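Local structure of cytochrome c (Pseudomonas aeruginosa, 6RTE) at residues G190-F195 against L204-N209; A261-Q266 against V289-E294. The protein acts as a dihydro-heme d1 dehydrogenase in heme d1 biosynthesis, joining a cytochrome c domain that carries heme c to an eight-bladed beta-propeller. All blocks are in the same frame, centred on the assembly; numbering follows the deposited sequence. Where two conformers were deposited one is given.

Contact 1 (G190-F195 against L204-N209); sequences GRLVYF and LYDLYN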
loop_
_atom_site.group_PDB
_atom_site.type_symbol
_atom_site.label_atom_id
_atom_site.label_comp_id
_atom_site.label_asym_id
_atom_site.label_seq_id
_atom_site.Cartn_x
_atom_site.Cartn_y
_atom_site.Cartn_z
ATOM N N GLY A 190 -9.925 13.503 8.197
ATOM C CA GLY A 190 -8.849 13.848 7.301
ATOM C C GLY A 190 -7.704 14.606 7.927
ATOM O O GLY A 190 -6.798 15.027 7.203
ATOM N N ARG A 191 -7.716 14.812 9.238
ATOM C CA ARG A 191 -6.648 15.568 9.879
ATOM C C ARG A 191 -5.383 14.736 10.061
ATOM O O ARG A 191 -4.264 15.271 9.960
ATOM C CB ARG A 191 -7.106 16.089 11.241
ATOM C CG ARG A 191 -5.953 16.676 12.047
ATOM C CD ARG A 191 -6.391 17.208 13.393
ATOM N NE ARG A 191 -5.228 17.533 14.218
ATOM C CZ ARG A 191 -5.299 17.925 15.484
ATOM N NH1 ARG A 191 -6.483 18.082 16.077
ATOM N NH2 ARG A 191 -4.185 18.183 16.144
ATOM N N LEU A 192 -5.531 13.445 10.368
ATOM C CA LEU A 192 -4.398 12.583 10.675
ATOM C C LEU A 192 -4.144 11.590 9.543
ATOM O O LEU A 192 -5.077 11.117 8.882
ATOM C CB LEU A 192 -4.633 11.827 11.984
ATOM C CG LEU A 192 -4.980 12.674 13.215
ATOM C CD1 LEU A 192 -5.378 11.765 14.366
ATOM C CD2 LEU A 192 -3.825 13.595 13.625
ATOM N N VAL A 193 -2.873 11.259 9.332
ATOM C CA VAL A 193 -2.481 10.308 8.291
ATOM C C VAL A 193 -1.542 9.276 8.905
ATOM O O VAL A 193 -0.684 9.605 9.738
ATOM C CB VAL A 193 -1.868 11.016 7.063
ATOM C CG1 VAL A 193 -0.727 11.902 7.438
ATOM C CG2 VAL A 193 -1.437 10.002 6.001
ATOM N N TYR A 194 -1.746 8.022 8.518
ATOM C CA TYR A 194 -1.074 6.862 9.095
ATOM C C TYR A 194 -0.291 6.159 7.996
ATOM O O TYR A 194 -0.857 5.816 6.955
ATOM C CB TYR A 194 -2.094 5.900 9.729
ATOM C CG TYR A 194 -2.944 6.524 10.812
ATOM C CD1 TYR A 194 -4.024 7.356 10.494
ATOM C CD2 TYR A 194 -2.668 6.300 12.149
ATOM C CE1 TYR A 194 -4.796 7.944 11.492
ATOM C CE2 TYR A 194 -3.439 6.888 13.157
ATOM C CZ TYR A 194 -4.494 7.707 12.824
ATOM O OH TYR A 194 -5.250 8.286 13.836
ATOM N N PHE A 195 1.007 5.971 8.225
ATOM C CA PHE A 195 1.902 5.324 7.288
ATOM C C PHE A 195 2.375 3.990 7.863
ATOM O O PHE A 195 2.620 3.876 9.067
ATOM C CB PHE A 195 3.136 6.195 7.003
ATOM C CG PHE A 195 2.821 7.557 6.447
ATOM C CD1 PHE A 195 2.681 7.747 5.076
ATOM C CD2 PHE A 195 2.709 8.655 7.292
ATOM C CE1 PHE A 195 2.416 9.022 4.552
ATOM C CE2 PHE A 195 2.448 9.933 6.778
ATOM C CZ PHE A 195 2.300 10.113 5.409
ATOM N N LEU A 204 2.308 8.184 12.735
ATOM C CA LEU A 204 1.130 9.044 12.805
ATOM C C LEU A 204 1.569 10.484 12.592
ATOM O O LEU A 204 2.431 10.988 13.317
ATOM C CB LEU A 204 0.425 8.885 14.152
ATOM C CG LEU A 204 -0.726 9.850 14.467
ATOM C CD1 LEU A 204 -1.781 9.850 13.368
ATOM C CD2 LEU A 204 -1.330 9.481 15.822
ATOM N N TYR A 205 0.962 11.153 11.607
ATOM C CA TYR A 205 1.326 12.509 11.219
ATOM C C TYR A 205 0.098 13.398 11.297
ATOM O O TYR A 205 -0.961 13.044 10.774
ATOM C CB TYR A 205 1.902 12.521 9.800
ATOM C CG TYR A 205 2.493 13.838 9.363
ATOM C CD1 TYR A 205 3.798 14.170 9.688
ATOM C CD2 TYR A 205 1.757 14.733 8.601
ATOM C CE1 TYR A 205 4.357 15.369 9.274
ATOM C CE2 TYR A 205 2.310 15.943 8.186
ATOM C CZ TYR A 205 3.607 16.244 8.528
ATOM O OH TYR A 205 4.165 17.415 8.126
ATOM N N ASP A 206 0.248 14.553 11.940
ATOM C CA ASP A 206 -0.826 15.522 12.114
ATOM C C ASP A 206 -0.724 16.559 11.003
ATOM O O ASP A 206 0.173 17.405 11.015
ATOM C CB ASP A 206 -0.727 16.179 13.487
ATOM C CG ASP A 206 -1.792 17.251 13.707
ATOM O OD1 ASP A 206 -2.670 17.438 12.837
ATOM O OD2 ASP A 206 -1.730 17.908 14.763
ATOM N N LEU A 207 -1.643 16.492 10.033
ATOM C CA LEU A 207 -1.575 17.413 8.900
ATOM C C LEU A 207 -1.803 18.851 9.328
ATOM O O LEU A 207 -1.220 19.771 8.732
ATOM C CB LEU A 207 -2.591 17.015 7.829
ATOM C CG LEU A 207 -2.280 15.735 7.045
ATOM C CD1 LEU A 207 -3.516 15.255 6.288
ATOM C CD2 LEU A 207 -1.112 15.964 6.092
ATOM N N TYR A 208 -2.636 19.082 10.350
ATOM C CA TYR A 208 -2.904 20.457 10.759
ATOM C C TYR A 208 -1.657 21.133 11.323
ATOM O O TYR A 208 -1.429 22.325 11.084
ATOM C CB TYR A 208 -4.020 20.524 11.804
ATOM C CG TYR A 208 -5.404 20.243 11.283
ATOM C CD1 TYR A 208 -5.610 19.823 9.980
ATOM C CD2 TYR A 208 -6.509 20.391 12.112
ATOM C CE1 TYR A 208 -6.875 19.538 9.512
ATOM C CE2 TYR A 208 -7.783 20.119 11.651
ATOM C CZ TYR A 208 -7.959 19.696 10.349
ATOM O OH TYR A 208 -9.217 19.421 9.878
ATOM N N ASN A 209 -0.861 20.410 12.091
ATOM C CA ASN A 209 0.335 20.998 12.691
ATOM C C ASN A 209 1.612 20.622 11.963
ATOM O O ASN A 209 2.687 21.088 12.350
ATOM C CB ASN A 209 0.427 20.597 14.162
ATOM C CG ASN A 209 -0.600 21.336 15.022
ATOM O OD1 ASN A 209 -0.413 22.495 15.360
ATOM N ND2 ASN A 209 -1.696 20.661 15.344
#

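Contact 2 (A261-Q266 against V289-E294); sequences ADAQGQ and VHELWE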
loop_
_atom_site.group_PDB
_atom_site.type_symbol
_atom_site.label_atom_id
_atom_site.label_comp_id
_atom_site.label_asym_id
_atom_site.label_seq_id
_atom_site.Cartn_x
_atom_site.Cartn_y
_atom_site.Cartn_z
ATOM N N ALA A 261 -3.991 -17.206 13.042
ATOM C CA ALA A 261 -4.012 -18.660 12.988
ATOM C C ALA A 261 -5.438 -19.089 12.690
ATOM O O ALA A 261 -6.392 -18.451 13.152
ATOM C CB ALA A 261 -3.511 -19.268 14.306
ATOM N N ASP A 262 -5.592 -20.164 11.916
ATOM C CA ASP A 262 -6.944 -20.618 11.631
ATOM C C ASP A 262 -7.514 -21.324 12.860
ATOM O O ASP A 262 -6.858 -21.453 13.904
ATOM C CB ASP A 262 -6.977 -21.503 10.382
ATOM C CG ASP A 262 -6.318 -22.856 10.584
ATOM O OD1 ASP A 262 -5.968 -23.211 11.725
ATOM O OD2 ASP A 262 -6.151 -23.569 9.577
ATOM N N ALA A 263 -8.755 -21.800 12.730
ATOM C CA ALA A 263 -9.435 -22.429 13.852
ATOM C C ALA A 263 -8.747 -23.714 14.284
ATOM O O ALA A 263 -8.917 -24.139 15.432
ATOM C CB ALA A 263 -10.896 -22.720 13.488
ATOM N N GLN A 264 -7.989 -24.349 13.392
ATOM C CA GLN A 264 -7.225 -25.543 13.728
ATOM C C GLN A 264 -5.856 -25.223 14.319
ATOM O O GLN A 264 -5.100 -26.150 14.627
ATOM C CB GLN A 264 -7.043 -26.426 12.489
ATOM C CG GLN A 264 -8.344 -26.961 11.902
ATOM C CD GLN A 264 -8.118 -27.987 10.798
ATOM O OE1 GLN A 264 -7.488 -27.697 9.776
ATOM N NE2 GLN A 264 -8.630 -29.193 11.003
ATOM N N GLY A 265 -5.516 -23.943 14.475
ATOM C CA GLY A 265 -4.243 -23.549 15.044
ATOM C C GLY A 265 -3.094 -23.339 14.073
ATOM O O GLY A 265 -1.985 -23.035 14.524
ATOM N N GLN A 266 -3.312 -23.473 12.763
ATOM C CA GLN A 266 -2.224 -23.319 11.796
ATOM C C GLN A 266 -1.885 -21.839 11.598
ATOM O O GLN A 266 -2.763 -21.029 11.301
ATOM C CB GLN A 266 -2.592 -23.950 10.454
ATOM C CG GLN A 266 -1.381 -24.159 9.531
ATOM C CD GLN A 266 -1.676 -25.034 8.316
ATOM O OE1 GLN A 266 -2.487 -25.966 8.372
ATOM N NE2 GLN A 266 -1.006 -24.737 7.209
ATOM N N VAL A 289 -3.984 -19.800 5.190
ATOM C CA VAL A 289 -5.036 -20.669 5.693
ATOM C C VAL A 289 -6.314 -20.399 4.904
ATOM O O VAL A 289 -6.462 -19.369 4.242
ATOM C CB VAL A 289 -5.279 -20.465 7.207
ATOM C CG1 VAL A 289 -4.075 -20.981 8.002
ATOM C CG2 VAL A 289 -5.541 -19.003 7.514
ATOM N N HIS A 290 -7.246 -21.341 4.998
ATOM C CA HIS A 290 -8.527 -21.231 4.302
ATOM C C HIS A 290 -9.566 -20.499 5.132
ATOM O O HIS A 290 -10.685 -20.983 5.303
ATOM C CB HIS A 290 -9.028 -22.622 3.935
ATOM C CG HIS A 290 -8.117 -23.352 3.015
ATOM N ND1 HIS A 290 -8.361 -23.462 1.666
ATOM C CD2 HIS A 290 -6.945 -23.991 3.243
ATOM C CE1 HIS A 290 -7.391 -24.161 1.103
ATOM N NE2 HIS A 290 -6.518 -24.489 2.037
ATOM N N GLU A 291 -9.193 -19.319 5.637
ATOM C CA GLU A 291 -10.084 -18.478 6.421
ATOM C C GLU A 291 -9.913 -17.032 5.997
ATOM O O GLU A 291 -8.829 -16.607 5.592
ATOM C CB GLU A 291 -9.798 -18.559 7.927
ATOM C CG GLU A 291 -10.487 -19.683 8.643
ATOM C CD GLU A 291 -10.131 -19.745 10.115
ATOM O OE1 GLU A 291 -9.679 -18.717 10.690
ATOM O OE2 GLU A 291 -10.311 -20.831 10.688
ATOM N N LEU A 292 -10.993 -16.278 6.099
ATOM C CA LEU A 292 -10.905 -14.825 6.133
ATOM C C LEU A 292 -11.653 -14.362 7.375
ATOM O O LEU A 292 -12.545 -15.055 7.879
ATOM C CB LEU A 292 -11.452 -14.169 4.869
ATOM C CG LEU A 292 -12.944 -14.179 4.571
ATOM C CD1 LEU A 292 -13.611 -12.962 5.172
ATOM C CD2 LEU A 292 -13.170 -14.221 3.070
ATOM N N TRP A 293 -11.245 -13.205 7.880
ATOM C CA TRP A 293 -11.707 -12.712 9.175
ATOM C C TRP A 293 -12.446 -11.394 8.994
ATOM O O TRP A 293 -12.061 -10.561 8.158
ATOM C CB TRP A 293 -10.533 -12.498 10.125
ATOM C CG TRP A 293 -9.872 -13.734 10.673
ATOM C CD1 TRP A 293 -10.162 -15.046 10.385
ATOM C CD2 TRP A 293 -8.801 -13.760 11.621
ATOM N NE1 TRP A 293 -9.335 -15.873 11.097
ATOM C CE2 TRP A 293 -8.493 -15.115 11.868
ATOM C CE3 TRP A 293 -8.075 -12.768 12.292
ATOM C CZ2 TRP A 293 -7.490 -15.502 12.756
ATOM C CZ3 TRP A 293 -7.076 -13.154 13.176
ATOM C CH2 TRP A 293 -6.792 -14.505 13.399
ATOM N N GLU A 294 -13.512 -11.215 9.768
ATOM C CA GLU A 294 -14.087 -9.901 10.028
ATOM C C GLU A 294 -13.944 -9.631 11.519
ATOM O O GLU A 294 -14.241 -10.509 12.340
ATOM C CB GLU A 294 -15.556 -9.828 9.599
ATOM C CG GLU A 294 -16.166 -8.443 9.723
ATOM C CD GLU A 294 -17.586 -8.363 9.186
ATOM O OE1 GLU A 294 -18.220 -9.425 8.978
ATOM O OE2 GLU A 294 -18.071 -7.232 8.965
HETATM O O HOH W 1 -7.489 -23.380 7.207
#

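Contact 1 (G190-F195 against L204-N209)
Val193 and Tyr205 form an antiparallel hydrogen-bonded pair, flanked by the non-hydrogen-bonded pairs Leu192-Asp206 and Tyr194-Leu204, in strands whose axes come within 4.8 Å at 155°. The hairpin pairing runs one step past the strand ends, since Leu207 N still donates to Arg191 O. There a salt bridge takes over. Arg191 meets Asp206 side-on, NE donating to OD1 (2.9 Å) and NH2 to OD2 (2.8 Å), both nearly straight. The carboxylate lies close to the guanidinium plane, yet its own plane is turned 41° away, so both nitrogens approach it from above. From its opposite face Tyr208 N reaches OD1, closing an Asx turn, and Asn209 ND2 binds OD2 at 2.8 Å. Four donors thus fix the carboxylate's rotation and would be expected to stabilise its negative charge. The extended arginine chain (chi1 170°) crosses the Tyr208 ring, with CG 3.6 Å from the ring centroid in a CH-pi contact and the guanidinium almost parallel to the ring. On the sheet face that bears Asp206, Leu204 CD1 sits over one face of the Tyr194 ring, 3.4 Å from CE2, and also touches Leu192 CB. On the other face Val193 CG1 packs against Tyr205 CB, which meets the edge of Phe195. Strands 183-186 and 211-217 flank this hairpin within a propeller blade; Phe195 and Leu207 reach strand 159-164 of another sheet, while Arg191 NH1 is hydrogen-bonded to Ser138 OG and Asn209 ND2 to Pro137 O.

Contact 2 (A261-Q266 against V289-E294)
Glu291 reaches from the start of strand 291-296 to the turn at 262-265, where its OE2 accepts the backbone N-H of Ala263 at 2.7 Å, on the syn side and 27° out of the carboxylate plane. Its other oxygen, OE1, receives Trp293 NE1 at 2.9 Å, the bond lying in the indole plane. The chain, extended beyond CG, carries the carboxylate out from the strand, so that its two oxygens bridge the indole and the turn. This is the close-packed part: Ala261 O meets the indole edge 3.2 Å from Trp293 CZ2, and Asp262 CB rests 3.4 Å from Glu291 OE2. Val289 packs against Asp262, CB to CB 3.7 Å, and its CG1 lies beside Gln266 O.

Toward solvent the contact thins out. Gly265 N, donating to Asp262 O, closes the exposed type I turn, and Asp262 OD1, placed by chi1 70°, accepts from Gln266 N just past it. At this looser side a water bridges the segments, donating to Asp262 OD2 at 2.7 Å and accepting from His290 N.

Arg307 NH1 joins both segments from the neighbouring strand 306-309, forming a salt bridge with Glu291 OE1 and a hydrogen bond with Ala261 O. The buried carboxylate is therefore met by a backbone amide, an indole N-H and a guanidinium, donors likely to favour its ionised form and to offset the repulsion expected from the nearby Asp262 carboxylate.

In the fold
Contact 1 lies within one blade of the eight-bladed propeller, while contact 2 lies where a connecting loop meets another; both are in the cytochrome d1 heme domain. Contact 1 comes first along the chain, with no overlap; their centres are about 33 Å apart and their nearest atoms about 19 Å, so they do not touch. Between their blades in sequence lies the sheet of strands 221-227 to 254-259. Contact 1 joins adjacent strands of a single blade, whereas contact 2 ties the segment leading from that intermediate blade to strand 291-296 of the next. Together they illustrate two levels of propeller construction: pairing inside a blade, and packing of an inter-blade connection on the blade that follows.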